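Local atomic coordinates of tyrosine--tRNA ligase, mitochondrial (Coccidioides posadasii, PDB entry 5IJX), a protein that probably catalyses the ATP-dependent attachment of tyrosine to its cognate mitochondrial tRNA, the part described here being the class I synthetase core without the C-terminal region. Residues 35-40 with 91-96; 57-62 with 270-275. All coordinates share one frame; numbering follows the deposited sequence.

Interaction 1: 35-40 with 91-96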
loop_
_atom_site.group_PDB
_atom_site.type_symbol
_atom_site.label_atom_id
_atom_site.label_comp_id
_atom_site.label_asym_id
_atom_site.label_seq_id
_atom_site.Cartn_x
_atom_site.Cartn_y
_atom_site.Cartn_z
ATOM N N GLN A 35 5.755 41.600 -15.215
ATOM C CA GLN A 35 6.577 40.709 -14.409
ATOM C C GLN A 35 5.904 39.351 -14.260
ATOM O O GLN A 35 4.699 39.260 -14.004
ATOM C CB GLN A 35 6.829 41.309 -13.025
ATOM C CG GLN A 35 7.800 40.498 -12.176
ATOM C CD GLN A 35 7.991 41.071 -10.783
ATOM O OE1 GLN A 35 7.051 41.582 -10.175
ATOM N NE2 GLN A 35 9.217 40.991 -10.272
ATOM N N SER A 36 6.696 38.292 -14.413
ATOM C CA SER A 36 6.179 36.943 -14.256
ATOM C C SER A 36 5.768 36.693 -12.806
ATOM O O SER A 36 6.161 37.413 -11.884
ATOM C CB SER A 36 7.224 35.912 -14.685
ATOM O OG SER A 36 8.258 35.805 -13.721
ATOM N N PHE A 37 4.967 35.645 -12.613
ATOM C CA PHE A 37 4.470 35.332 -11.277
ATOM C C PHE A 37 5.586 34.811 -10.380
ATOM O O PHE A 37 5.683 35.201 -9.209
ATOM C CB PHE A 37 3.334 34.316 -11.375
ATOM C CG PHE A 37 2.687 34.000 -10.058
ATOM C CD1 PHE A 37 1.912 34.947 -9.408
ATOM C CD2 PHE A 37 2.846 32.755 -9.474
ATOM C CE1 PHE A 37 1.313 34.658 -8.197
ATOM C CE2 PHE A 37 2.248 32.461 -8.262
ATOM C CZ PHE A 37 1.482 33.413 -7.624
ATOM N N LEU A 38 6.439 33.932 -10.909
ATOM C CA LEU A 38 7.541 33.401 -10.111
ATOM C C LEU A 38 8.495 34.513 -9.693
ATOM O O LEU A 38 8.885 34.605 -8.523
ATOM C CB LEU A 38 8.279 32.320 -10.901
ATOM C CG LEU A 38 9.359 31.553 -10.142
ATOM C CD1 LEU A 38 8.761 30.786 -8.970
ATOM C CD2 LEU A 38 10.092 30.611 -11.082
ATOM N N SER A 39 8.887 35.367 -10.641
ATOM C CA SER A 39 9.725 36.514 -10.308
ATOM C C SER A 39 9.110 37.330 -9.178
ATOM O O SER A 39 9.813 37.765 -8.255
ATOM C CB SER A 39 9.932 37.384 -11.548
ATOM O OG SER A 39 10.717 38.525 -11.247
ATOM N N PHE A 40 7.794 37.542 -9.229
ATOM C CA PHE A 40 7.121 38.299 -8.180
ATOM C C PHE A 40 7.238 37.590 -6.835
ATOM O O PHE A 40 7.627 38.200 -5.832
ATOM C CB PHE A 40 5.656 38.518 -8.556
ATOM C CG PHE A 40 4.849 39.185 -7.482
ATOM C CD1 PHE A 40 5.057 40.516 -7.166
ATOM C CD2 PHE A 40 3.876 38.481 -6.796
ATOM C CE1 PHE A 40 4.313 41.130 -6.179
ATOM C CE2 PHE A 40 3.127 39.090 -5.808
ATOM C CZ PHE A 40 3.346 40.417 -5.500
ATOM N N GLY A 91 -2.422 32.099 -1.681
ATOM C CA GLY A 91 -3.178 33.333 -1.716
ATOM C C GLY A 91 -2.834 34.118 -2.960
ATOM O O GLY A 91 -3.698 34.372 -3.810
ATOM N N TRP A 92 -1.554 34.470 -3.098
ATOM C CA TRP A 92 -1.125 35.191 -4.289
ATOM C C TRP A 92 -1.599 34.464 -5.537
ATOM O O TRP A 92 -2.321 35.031 -6.365
ATOM C CB TRP A 92 0.396 35.355 -4.292
ATOM C CG TRP A 92 0.887 36.392 -3.317
ATOM C CD1 TRP A 92 1.622 36.175 -2.187
ATOM C CD2 TRP A 92 0.669 37.808 -3.387
ATOM N NE1 TRP A 92 1.878 37.369 -1.552
ATOM C CE2 TRP A 92 1.303 38.384 -2.269
ATOM C CE3 TRP A 92 -0.001 38.643 -4.287
ATOM C CZ2 TRP A 92 1.291 39.753 -2.029
ATOM C CZ3 TRP A 92 -0.014 40.004 -4.043
ATOM C CH2 TRP A 92 0.626 40.544 -2.924
ATOM N N ALA A 93 -1.234 33.186 -5.663
ATOM C CA ALA A 93 -1.667 32.398 -6.810
ATOM C C ALA A 93 -3.151 32.607 -7.075
ATOM O O ALA A 93 -3.558 32.954 -8.192
ATOM C CB ALA A 93 -1.362 30.919 -6.569
ATOM N N TYR A 94 -3.973 32.444 -6.039
ATOM C CA TYR A 94 -5.412 32.564 -6.224
ATOM C C TYR A 94 -5.782 33.912 -6.832
ATOM O O TYR A 94 -6.509 33.977 -7.829
ATOM C CB TYR A 94 -6.126 32.361 -4.892
ATOM C CG TYR A 94 -7.601 32.691 -4.944
ATOM C CD1 TYR A 94 -8.487 31.876 -5.634
ATOM C CD2 TYR A 94 -8.107 33.813 -4.304
ATOM C CE1 TYR A 94 -9.832 32.169 -5.686
ATOM C CE2 TYR A 94 -9.450 34.114 -4.349
ATOM C CZ TYR A 94 -10.309 33.289 -5.042
ATOM O OH TYR A 94 -11.649 33.588 -5.087
ATOM N N VAL A 95 -5.253 34.999 -6.272
ATOM C CA VAL A 95 -5.709 36.332 -6.658
ATOM C C VAL A 95 -5.082 36.693 -7.995
ATOM O O VAL A 95 -5.354 37.765 -8.549
ATOM C CB VAL A 95 -5.378 37.394 -5.588
ATOM C CG1 VAL A 95 -6.079 37.067 -4.272
ATOM C CG2 VAL A 95 -3.873 37.525 -5.393
ATOM N N HIS A 96 -4.232 35.813 -8.521
ATOM C CA HIS A 96 -3.663 36.021 -9.844
ATOM C C HIS A 96 -4.325 35.146 -10.904
ATOM O O HIS A 96 -3.807 35.041 -12.020
ATOM C CB HIS A 96 -2.149 35.783 -9.820
ATOM C CG HIS A 96 -1.363 36.968 -9.342
ATOM N ND1 HIS A 96 -0.617 37.758 -10.191
ATOM C CD2 HIS A 96 -1.214 37.501 -8.106
ATOM C CE1 HIS A 96 -0.041 38.727 -9.500
ATOM N NE2 HIS A 96 -0.388 38.594 -8.233
#
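Phe37 and Phe40, one turn apart at the start of helix 37-43, reach across to Trp92 and Ala93 of helix 84-95 and to His96 close after them. The side chain of Phe37 leaves CB with CG anti to the backbone N (chi1 -176°), which carries the ring out toward the facing helix. Its CB packs on Ile61 of helix 54-63. Farther along, CD1 nears His96 CG and ND1, and CE1 lies over one face of the imidazole, 3.7 Å from His96 CG and offset toward the rim; the two ring planes are inclined at 58°, an oblique pairing. At the tip, CZ meets the backbone of the second helix 3.4 Å from Ala93 N, with the amide near the plane of the phenyl ring. The same atom packs against the methyl group, 3.9 Å from Ala93 CB, and against Trp92 CB.

Phe40 points its edge, CE2 and CZ, at one face of the six-membered ring of Trp92. CE2 stands 3.5 Å from Trp92 CE3, and with the planes at 80° the pair is T-shaped. The imidazole of His96 also borders Phe40, at a longer distance and obliquely. No hydrogen bond crosses between the two segments. Ser36 instead starts the first helix as its N-cap, its OG accepting from Ser39 N at 3.2 Å. Phe156 and Phe335 extend the aromatic surroundings of His96 and Trp92. The arrangement is an aromatic cluster, joining a short N-terminal helix to a helix that links two parallel strands of the Rossmann-type catalytic fold.

Interaction 2: 57-62 with 270-275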
loop_
_atom_site.group_PDB
_atom_site.type_symbol
_atom_site.label_atom_id
_atom_site.label_comp_id
_atom_site.label_asym_id
_atom_site.label_seq_id
_atom_site.Cartn_x
_atom_site.Cartn_y
_atom_site.Cartn_z
ATOM N N LEU A 57 9.868 26.430 -14.671
ATOM C CA LEU A 57 8.648 26.693 -13.915
ATOM C C LEU A 57 8.100 28.078 -14.227
ATOM O O LEU A 57 6.888 28.244 -14.420
ATOM C CB LEU A 57 8.918 26.546 -12.418
ATOM C CG LEU A 57 7.781 26.971 -11.484
ATOM C CD1 LEU A 57 6.488 26.237 -11.822
ATOM C CD2 LEU A 57 8.170 26.735 -10.031
ATOM N N ASP A 58 8.971 29.088 -14.262
ATOM C CA ASP A 58 8.550 30.412 -14.708
ATOM C C ASP A 58 7.844 30.321 -16.057
ATOM O O ASP A 58 6.774 30.907 -16.262
ATOM C CB ASP A 58 9.765 31.338 -14.792
ATOM C CG ASP A 58 9.392 32.803 -14.700
ATOM O OD1 ASP A 58 8.237 33.107 -14.332
ATOM O OD2 ASP A 58 10.261 33.655 -14.983
ATOM N N LYS A 59 8.435 29.565 -16.985
ATOM C CA LYS A 59 7.827 29.355 -18.295
ATOM C C LYS A 59 6.446 28.723 -18.164
ATOM O O LYS A 59 5.481 29.175 -18.791
ATOM C CB LYS A 59 8.746 28.477 -19.145
ATOM C CG LYS A 59 8.318 28.312 -20.592
ATOM C CD LYS A 59 9.375 27.546 -21.383
ATOM C CE LYS A 59 9.020 26.079 -21.519
ATOM N NZ LYS A 59 10.193 25.249 -21.923
ATOM N N LEU A 60 6.338 27.667 -17.356
ATOM C CA LEU A 60 5.058 26.992 -17.168
ATOM C C LEU A 60 3.990 27.972 -16.702
ATOM O O LEU A 60 2.932 28.106 -17.328
ATOM C CB LEU A 60 5.215 25.853 -16.160
ATOM C CG LEU A 60 3.920 25.154 -15.732
ATOM C CD1 LEU A 60 3.340 24.341 -16.880
ATOM C CD2 LEU A 60 4.163 24.278 -14.520
ATOM N N ILE A 61 4.250 28.661 -15.590
ATOM C CA ILE A 61 3.248 29.553 -15.017
ATOM C C ILE A 61 2.890 30.652 -16.007
ATOM O O ILE A 61 1.720 31.028 -16.144
ATOM C CB ILE A 61 3.755 30.132 -13.683
ATOM C CG1 ILE A 61 4.084 28.995 -12.707
ATOM C CG2 ILE A 61 2.720 31.072 -13.083
ATOM C CD1 ILE A 61 4.679 29.453 -11.388
ATOM N N THR A 62 3.888 31.182 -16.715
ATOM C CA THR A 62 3.620 32.257 -17.665
ATOM C C THR A 62 2.743 31.774 -18.817
ATOM O O THR A 62 1.842 32.494 -19.265
ATOM C CB THR A 62 4.938 32.822 -18.192
ATOM O OG1 THR A 62 5.699 33.355 -17.101
ATOM C CG2 THR A 62 4.689 33.923 -19.209
ATOM N N ASP A 270 4.778 16.253 -30.733
ATOM C CA ASP A 270 5.741 17.303 -30.398
ATOM C C ASP A 270 5.145 18.304 -29.408
ATOM O O ASP A 270 4.710 19.391 -29.788
ATOM C CB ASP A 270 6.204 18.029 -31.670
ATOM C CG ASP A 270 5.051 18.600 -32.479
ATOM O OD1 ASP A 270 5.164 19.753 -32.946
ATOM O OD2 ASP A 270 4.036 17.895 -32.655
ATOM N N GLU A 271 5.125 17.923 -28.136
ATOM C CA GLU A 271 4.665 18.776 -27.053
ATOM C C GLU A 271 5.839 19.109 -26.142
ATOM O O GLU A 271 6.744 18.293 -25.949
ATOM C CB GLU A 271 3.554 18.093 -26.247
ATOM C CG GLU A 271 2.289 17.809 -27.045
ATOM C CD GLU A 271 1.327 16.884 -26.316
ATOM O OE1 GLU A 271 1.727 16.280 -25.298
ATOM O OE2 GLU A 271 0.167 16.761 -26.764
ATOM N N ASP A 272 5.819 20.312 -25.585
ATOM C CA ASP A 272 6.917 20.759 -24.737
ATOM C C ASP A 272 6.836 20.067 -23.380
ATOM O O ASP A 272 5.877 20.299 -22.636
ATOM C CB ASP A 272 6.871 22.267 -24.553
ATOM C CG ASP A 272 8.002 22.780 -23.684
ATOM O OD1 ASP A 272 9.028 22.075 -23.566
ATOM O OD2 ASP A 272 7.867 23.885 -23.122
ATOM N N PRO A 273 7.813 19.231 -23.012
ATOM C CA PRO A 273 7.712 18.529 -21.721
ATOM C C PRO A 273 7.636 19.466 -20.532
ATOM O O PRO A 273 6.960 19.148 -19.546
ATOM C CB PRO A 273 8.988 17.673 -21.680
ATOM C CG PRO A 273 9.473 17.612 -23.089
ATOM C CD PRO A 273 9.060 18.898 -23.720
ATOM N N ASP A 274 8.311 20.617 -20.593
ATOM C CA ASP A 274 8.283 21.559 -19.480
ATOM C C ASP A 274 6.870 22.010 -19.139
ATOM O O ASP A 274 6.627 22.451 -18.009
ATOM C CB ASP A 274 9.154 22.774 -19.805
ATOM C CG ASP A 274 10.628 22.430 -19.881
ATOM O OD1 ASP A 274 10.958 21.225 -19.885
ATOM O OD2 ASP A 274 11.457 23.362 -19.943
ATOM N N LEU A 275 5.934 21.915 -20.084
ATOM C CA LEU A 275 4.551 22.299 -19.841
ATOM C C LEU A 275 3.705 21.161 -19.287
ATOM O O LEU A 275 2.561 21.400 -18.884
ATOM C CB LEU A 275 3.918 22.820 -21.136
ATOM C CG LEU A 275 4.564 24.071 -21.737
ATOM C CD1 LEU A 275 3.902 24.430 -23.058
ATOM C CD2 LEU A 275 4.490 25.241 -20.770
#
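A salt-bridge network between helix 54-63 and the loop that leads into strand 279-283 centres on Lys59, whose amine lies between the carboxylates of Asp272 and Asp274. The lysine chain runs extended from the helix, CG anti to the backbone N (chi1 -173°), and bends only at chi3 (98°), bringing NZ in among the acids. NZ is 3.0 Å from Asp274 OD2, the donor coming from above the carboxylate plane, 42° out of it. The bond from Lys59 NZ to Asp272 OD2 is also 3.0 Å but weak; here the two side chains approach from opposite directions, whereas Lys59 and Asp274 cross at about a right angle. Two acids near one amine would be expected to favour its protonated form.

The loop has its own turn: Leu275 N donates to Asp272 O at 3.0 Å, a turn consistent with both aspartates facing the same amine. A weak bond from Asp274 N to Asp272 OD1 adds to this.

Beside the charged group, Leu60 supplies the apolar part. Its CD1 touches the loop backbone, 3.6 Å from Leu275 O, and meets the other leucine at 4.2 Å from Leu275 CD2. Leu275 O also accepts a hydrogen bond from Lys64 NZ, and Asp274 O one from Tyr279 OH, so further bonds hold the loop on this side. Leu60 itself packs on Tyr279 and Val66. Ionic at Lys59 and apolar at the leucines, the contact is a surface salt-bridge network with a leucine pair at its side, joining helix 54-63 to the loop before strand 279-283 in the class I synthetase core.

Overall arrangement
The centres of the two interactions lie about 16 Å apart, and helix 54-63 connects them. Ile61 of that helix packs on Phe37 and Asp58 probably hydrogen-bonds Ser36, while Lys59 and Leu60 turn to the 270-275 loop. The segments alternate along the chain. Interaction 1 is buried and mainly aromatic, with some packing on the backbone and methyl of Ala93, and without a hydrogen bond or salt bridge between its segments. Interaction 2 is a surface contact, farther from the chain centre, where a lysine shared by two aspartates accompanies a leucine pair. Chemistry thus follows depth: aromatic packing inside, charge pairing outside. The two bury similar areas, 252 and 241 Å².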